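Local coordinates for cytochrome C-552 (Thiobacillus ferrooxidans, PDB 1H1O), which carries electrons in the periplasm as a diheme, high-potential cytochrome c of the c4 type, at residues Lys104-Gln109 with Lys174-Tyr179; Ala49-Ser54 with Val67-Asp72. One frame throughout, in Å; residues are numbered along the deposited sequence.

Contact 1 of 2, residues Lys104-Gln109 with Lys174-Tyr179; sequences KAIFNQ and KDVAAY
Tyr-179 N donates to Asp-175 O at 2.9 Å, and Asn-108 N donates to Lys-104 O in the facing helix. Across segments 104-109 and 174-179 there is no hydrogen bond. Between them the contact is apolar and aromatic. Lys-104 lies over one face of the Tyr-179 ring. Its CA sits 3.6 Å from the ring centroid, almost on the ring normal, in a CH-pi contact. CG is anti to the backbone N (chi1 -177°), and the extended chain then runs on past CE2 toward the phenol end. Lys-104 CG is 3.5 Å from Tyr-179 CE2. Phe-107 meets the same tyrosine obliquely, with its CB 3.8 Å from Tyr-179 CE1. The two ring planes are 46° apart, an oblique pair. Val-176 divides its branches. CG1 faces the edge of the Phe-107 ring, while CG2 presses on Ile-106 CG2 at 3.2 Å, tighter than usual van der Waals contact. The axes of the two segments approach to 8.4 Å and cross at -90°. This is the perpendicular packing of N- and C-terminal helices that marks the cytochrome c fold. Phe-107 also touches Cys-119, Met-120 and His-123, and Val-176 touches a heme. Helix 141-153 packs against helix 170-182 through Ala-177.

Contact 2 of 2, residues Ala49-Ser54 with Val67-Asp72; sequences AYKDHS and VAQALD. With HEM (protoporphyrin IX containing Fe), chain D.
Tyr-50 and Ala-68 make the apolar part of the contact, with CB to CB at 3.6 Å. The Ala-68 methyl also meets Lys-51 N at 3.6 Å, so it packs against the backbone of helix 40-51. The Val-67 and Leu-71 side chains meet the heme. Val-67 CG2 is 3.6 Å from heme CBB, and Leu-71 CD2 approaches the same carbon.

The polar part across the segments is Lys-51. Its chain is extended past Ala-68 O and bends at the last torsion (chi4 54°). NZ is modelled 2.8 Å from Leu-71 O. CE is too close to that oxygen, so the placing of the lysine end is doubtful.

Tyr-50 gives one hydrogen bond to the heme. Its OH donates to propionate O2D at 2.6 Å, near the plane of the ring, though the hydroxyl position is less sure. Tyr-42 and Arg-55 also hydrogen-bond to this heme.

Turn bonds lie within residues 49-54. Asp-52 OD1 accepts from Ser-54 N at 2.7 Å, an Asx turn, and also from Ser-54 OG through its syn lone pair.

The Tyr-50 bond would tend to stabilise a charged propionate. The lysine ammonium would gain from the Gln-69 and Leu-71 carbonyls if its modelled place is right.

In the fold
The two contacts lie in different cytochrome c domains, on opposite sides of the chain's centre. Their centres are about 31 Å apart, and their nearest atoms about 17 Å. They share no helix. Contact 1 joins the C-terminal half of helix 100-109 to the middle of helix 170-182, in the second domain. Contact 2 joins the end of helix 40-51 and the turn after it to residues 67-72, within the first domain. Contact 1 is partly buried and contact 2 is buried, each with one exposed touching residue. Contact 1 is apolar and aromatic, and Val-176 touches heme. Contact 2 has a smaller interface but borders its heme with three residues, and it brings polar groups to a propionate and to backbone carbonyls.

Contact 1 of 2, residues Lys104-Gln109 with Lys174-Tyr179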
# COMPACT_ATOMS: atom_id res chain seq x y z
N LYS A 104 10.86 11.08 5.53
CA LYS A 104 10.06 12.26 5.28
C LYS A 104 10.70 13.10 4.18
O LYS A 104 10.01 13.56 3.27
CB LYS A 104 9.91 13.12 6.54
CG LYS A 104 9.01 14.32 6.32
CD LYS A 104 8.76 15.12 7.59
CE LYS A 104 7.76 16.23 7.32
NZ LYS A 104 7.77 17.25 8.39
N ALA A 105 12.01 13.30 4.28
CA ALA A 105 12.73 14.09 3.29
C ALA A 105 12.57 13.43 1.93
O ALA A 105 12.35 14.10 0.93
CB ALA A 105 14.20 14.18 3.67
N ILE A 106 12.67 12.10 1.90
CA ILE A 106 12.53 11.36 0.66
C ILE A 106 11.13 11.51 0.10
O ILE A 106 10.94 11.82 -1.07
CB ILE A 106 12.79 9.86 0.88
CG1 ILE A 106 14.28 9.64 1.18
CG2 ILE A 106 12.36 9.07 -0.34
CD1 ILE A 106 14.62 8.24 1.75
N PHE A 107 10.14 11.29 0.94
CA PHE A 107 8.76 11.37 0.47
C PHE A 107 8.42 12.73 -0.10
O PHE A 107 7.81 12.82 -1.20
CB PHE A 107 7.79 11.06 1.62
CG PHE A 107 6.37 10.99 1.18
CD1 PHE A 107 5.87 9.83 0.63
CD2 PHE A 107 5.55 12.11 1.24
CE1 PHE A 107 4.57 9.77 0.14
CE2 PHE A 107 4.25 12.08 0.76
CZ PHE A 107 3.76 10.91 0.20
N ASN A 108 8.79 13.79 0.62
CA ASN A 108 8.46 15.15 0.20
C ASN A 108 9.43 15.78 -0.78
O ASN A 108 9.00 16.52 -1.68
CB ASN A 108 8.35 16.08 1.42
CG ASN A 108 7.29 15.64 2.41
OD1 ASN A 108 6.23 15.16 2.03
ND2 ASN A 108 7.58 15.82 3.69
N GLN A 109 10.72 15.50 -0.63
CA GLN A 109 11.72 16.12 -1.49
C GLN A 109 12.36 15.19 -2.51
O GLN A 109 12.93 15.65 -3.49
CB GLN A 109 12.81 16.75 -0.63
CG GLN A 109 12.27 17.67 0.45
CD GLN A 109 13.37 18.44 1.18
OE1 GLN A 109 13.96 19.38 0.62
NE2 GLN A 109 13.65 18.03 2.41
N LYS A 174 13.17 1.52 3.77
CA LYS A 174 12.90 1.47 5.20
C LYS A 174 12.56 2.87 5.75
O LYS A 174 11.66 3.02 6.58
CB LYS A 174 14.11 0.90 5.94
CG LYS A 174 14.41 -0.56 5.61
CD LYS A 174 15.63 -1.04 6.39
CE LYS A 174 15.85 -2.54 6.23
NZ LYS A 174 17.06 -2.98 6.99
N ASP A 175 13.28 3.88 5.28
CA ASP A 175 13.01 5.23 5.74
C ASP A 175 11.66 5.70 5.30
O ASP A 175 10.86 6.12 6.12
CB ASP A 175 14.11 6.16 5.26
CG ASP A 175 15.41 5.80 5.89
OD1 ASP A 175 15.31 4.97 6.81
OD2 ASP A 175 16.48 6.32 5.50
N VAL A 176 11.38 5.61 4.01
CA VAL A 176 10.08 6.04 3.54
C VAL A 176 9.00 5.23 4.25
O VAL A 176 7.97 5.77 4.62
CB VAL A 176 9.97 5.90 2.02
CG1 VAL A 176 8.64 6.46 1.54
CG2 VAL A 176 11.10 6.65 1.36
N ALA A 177 9.24 3.94 4.46
CA ALA A 177 8.26 3.10 5.15
C ALA A 177 8.07 3.58 6.59
O ALA A 177 6.93 3.73 7.06
CB ALA A 177 8.70 1.63 5.14
N ALA A 178 9.17 3.79 7.30
CA ALA A 178 9.10 4.25 8.68
C ALA A 178 8.24 5.50 8.69
O ALA A 178 7.23 5.57 9.39
CB ALA A 178 10.49 4.55 9.21
N TYR A 179 8.62 6.48 7.88
CA TYR A 179 7.86 7.72 7.83
C TYR A 179 6.37 7.51 7.54
O TYR A 179 5.51 7.89 8.34
CB TYR A 179 8.47 8.67 6.78
CG TYR A 179 7.63 9.91 6.54
CD1 TYR A 179 7.00 10.12 5.32
CD2 TYR A 179 7.44 10.84 7.56
CE1 TYR A 179 6.18 11.23 5.11
CE2 TYR A 179 6.62 11.96 7.36
CZ TYR A 179 6.00 12.15 6.14
OH TYR A 179 5.18 13.23 5.95

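Contact 2 of 2, residues Ala49-Ser54 with Val67-Asp72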
# COMPACT_ATOMS: atom_id res chain seq x y z
N ALA A 49 -7.17 -6.38 -10.29
CA ALA A 49 -5.85 -6.83 -10.71
C ALA A 49 -5.58 -8.23 -10.17
O ALA A 49 -5.03 -9.09 -10.86
CB ALA A 49 -4.76 -5.86 -10.21
N TYR A 50 -5.97 -8.45 -8.92
CA TYR A 50 -5.79 -9.75 -8.29
C TYR A 50 -6.66 -10.75 -9.01
O TYR A 50 -6.24 -11.87 -9.32
CB TYR A 50 -6.18 -9.71 -6.82
CG TYR A 50 -5.16 -9.00 -5.96
CD1 TYR A 50 -3.80 -9.27 -6.10
CD2 TYR A 50 -5.56 -8.10 -4.97
CE1 TYR A 50 -2.87 -8.67 -5.29
CE2 TYR A 50 -4.61 -7.49 -4.14
CZ TYR A 50 -3.28 -7.79 -4.31
OH TYR A 50 -2.33 -7.22 -3.49
N LYS A 51 -7.89 -10.34 -9.29
CA LYS A 51 -8.84 -11.20 -9.96
C LYS A 51 -8.32 -11.63 -11.32
O LYS A 51 -8.30 -12.82 -11.62
CB LYS A 51 -10.18 -10.49 -10.10
CG LYS A 51 -11.32 -11.36 -10.62
CD LYS A 51 -12.64 -10.65 -10.46
CE LYS A 51 -13.74 -11.41 -11.17
NZ LYS A 51 -13.76 -12.83 -10.72
N ASP A 52 -7.86 -10.68 -12.14
CA ASP A 52 -7.35 -11.06 -13.46
C ASP A 52 -5.86 -11.36 -13.43
O ASP A 52 -5.20 -11.43 -14.46
CB ASP A 52 -7.65 -9.97 -14.51
CG ASP A 52 -6.90 -8.66 -14.24
OD1 ASP A 52 -5.82 -8.68 -13.59
OD2 ASP A 52 -7.39 -7.60 -14.71
N HIS A 53 -5.34 -11.55 -12.22
CA HIS A 53 -3.93 -11.87 -12.00
C HIS A 53 -2.94 -10.86 -12.56
O HIS A 53 -1.75 -11.16 -12.64
CB HIS A 53 -3.61 -13.24 -12.59
CG HIS A 53 -4.37 -14.37 -11.97
ND1 HIS A 53 -4.12 -15.69 -12.27
CD2 HIS A 53 -5.38 -14.37 -11.07
CE1 HIS A 53 -4.95 -16.46 -11.58
NE2 HIS A 53 -5.72 -15.68 -10.84
N SER A 54 -3.40 -9.67 -12.94
CA SER A 54 -2.47 -8.67 -13.45
C SER A 54 -1.48 -8.29 -12.34
O SER A 54 -0.31 -8.01 -12.62
CB SER A 54 -3.20 -7.44 -14.01
OG SER A 54 -4.10 -6.87 -13.08
N VAL A 67 -9.08 -15.37 -2.89
CA VAL A 67 -10.26 -14.62 -2.50
C VAL A 67 -10.79 -13.72 -3.61
O VAL A 67 -12.01 -13.52 -3.72
CB VAL A 67 -10.00 -13.79 -1.23
CG1 VAL A 67 -9.36 -12.45 -1.60
CG2 VAL A 67 -11.31 -13.60 -0.47
N ALA A 68 -9.91 -13.17 -4.44
CA ALA A 68 -10.34 -12.28 -5.52
C ALA A 68 -11.12 -13.05 -6.57
O ALA A 68 -12.10 -12.55 -7.12
CB ALA A 68 -9.14 -11.62 -6.16
N GLN A 69 -10.68 -14.28 -6.82
CA GLN A 69 -11.31 -15.15 -7.80
C GLN A 69 -12.81 -15.31 -7.55
O GLN A 69 -13.56 -15.65 -8.46
CB GLN A 69 -10.64 -16.52 -7.77
CG GLN A 69 -11.27 -17.54 -8.70
CD GLN A 69 -11.26 -17.09 -10.15
OE1 GLN A 69 -11.85 -17.74 -11.01
NE2 GLN A 69 -10.57 -15.98 -10.42
N ALA A 70 -13.24 -15.08 -6.32
CA ALA A 70 -14.64 -15.23 -5.99
C ALA A 70 -15.34 -13.89 -5.88
O ALA A 70 -16.37 -13.78 -5.22
CB ALA A 70 -14.78 -16.00 -4.68
N LEU A 71 -14.79 -12.87 -6.53
CA LEU A 71 -15.39 -11.55 -6.47
C LEU A 71 -15.86 -11.10 -7.84
O LEU A 71 -15.18 -11.33 -8.84
CB LEU A 71 -14.39 -10.52 -5.94
CG LEU A 71 -13.79 -10.72 -4.55
CD1 LEU A 71 -12.96 -9.49 -4.21
CD2 LEU A 71 -14.88 -10.91 -3.52
N ASP A 72 -17.03 -10.48 -7.88
CA ASP A 72 -17.59 -9.96 -9.12
C ASP A 72 -17.46 -8.44 -9.08
O ASP A 72 -17.12 -7.87 -8.04
CB ASP A 72 -19.07 -10.37 -9.25
CG ASP A 72 -19.95 -9.82 -8.13
OD1 ASP A 72 -21.17 -10.06 -8.15
OD2 ASP A 72 -19.41 -9.14 -7.23
CHA HEM D . -3.80 -6.99 -0.20
CHB HEM D . -8.57 -6.58 -0.55
CHC HEM D . -9.06 -10.76 1.80
CHD HEM D . -4.34 -11.12 2.25
C1A HEM D . -5.07 -6.49 -0.52
C2A HEM D . -5.34 -5.28 -1.26
C3A HEM D . -6.69 -5.16 -1.35
C4A HEM D . -7.23 -6.31 -0.66
CMA HEM D . -7.52 -4.09 -2.02
CAA HEM D . -4.28 -4.34 -1.81
CBA HEM D . -3.97 -3.16 -0.86
CGA HEM D . -2.97 -2.27 -1.32
O1A HEM D . -2.58 -1.40 -0.47
O2A HEM D . -2.47 -2.31 -2.47
C1B HEM D . -9.11 -7.69 0.07
C2B HEM D . -10.53 -7.95 0.12
C3B HEM D . -10.68 -9.14 0.76
C4B HEM D . -9.34 -9.58 1.12
CMB HEM D . -11.58 -7.02 -0.47
CAB HEM D . -11.93 -9.92 1.05
CBB HEM D . -12.74 -10.36 -0.20
C1C HEM D . -7.83 -11.22 2.14
C2C HEM D . -7.57 -12.46 2.84
C3C HEM D . -6.22 -12.54 2.95
C4C HEM D . -5.68 -11.38 2.34
CMC HEM D . -8.66 -13.39 3.30
CAC HEM D . -5.36 -13.65 3.58
CBC HEM D . -5.61 -15.06 2.98
C1D HEM D . -3.77 -10.02 1.62
C2D HEM D . -2.34 -9.82 1.52
C3D HEM D . -2.19 -8.68 0.81
C4D HEM D . -3.53 -8.17 0.52
CMD HEM D . -1.30 -10.76 2.09
CAD HEM D . -0.95 -8.01 0.35
CBD HEM D . -0.49 -8.91 -0.92
CGD HEM D . 0.35 -8.30 -1.86
O1D HEM D . 1.45 -7.85 -1.50
O2D HEM D . 0.02 -8.22 -3.08
NA HEM D . -6.22 -7.11 -0.16
NB HEM D . -8.39 -8.70 0.68
NC HEM D . -6.64 -10.57 1.84
ND HEM D . -4.47 -9.01 1.01
FE HEM D . -6.42 -8.84 0.88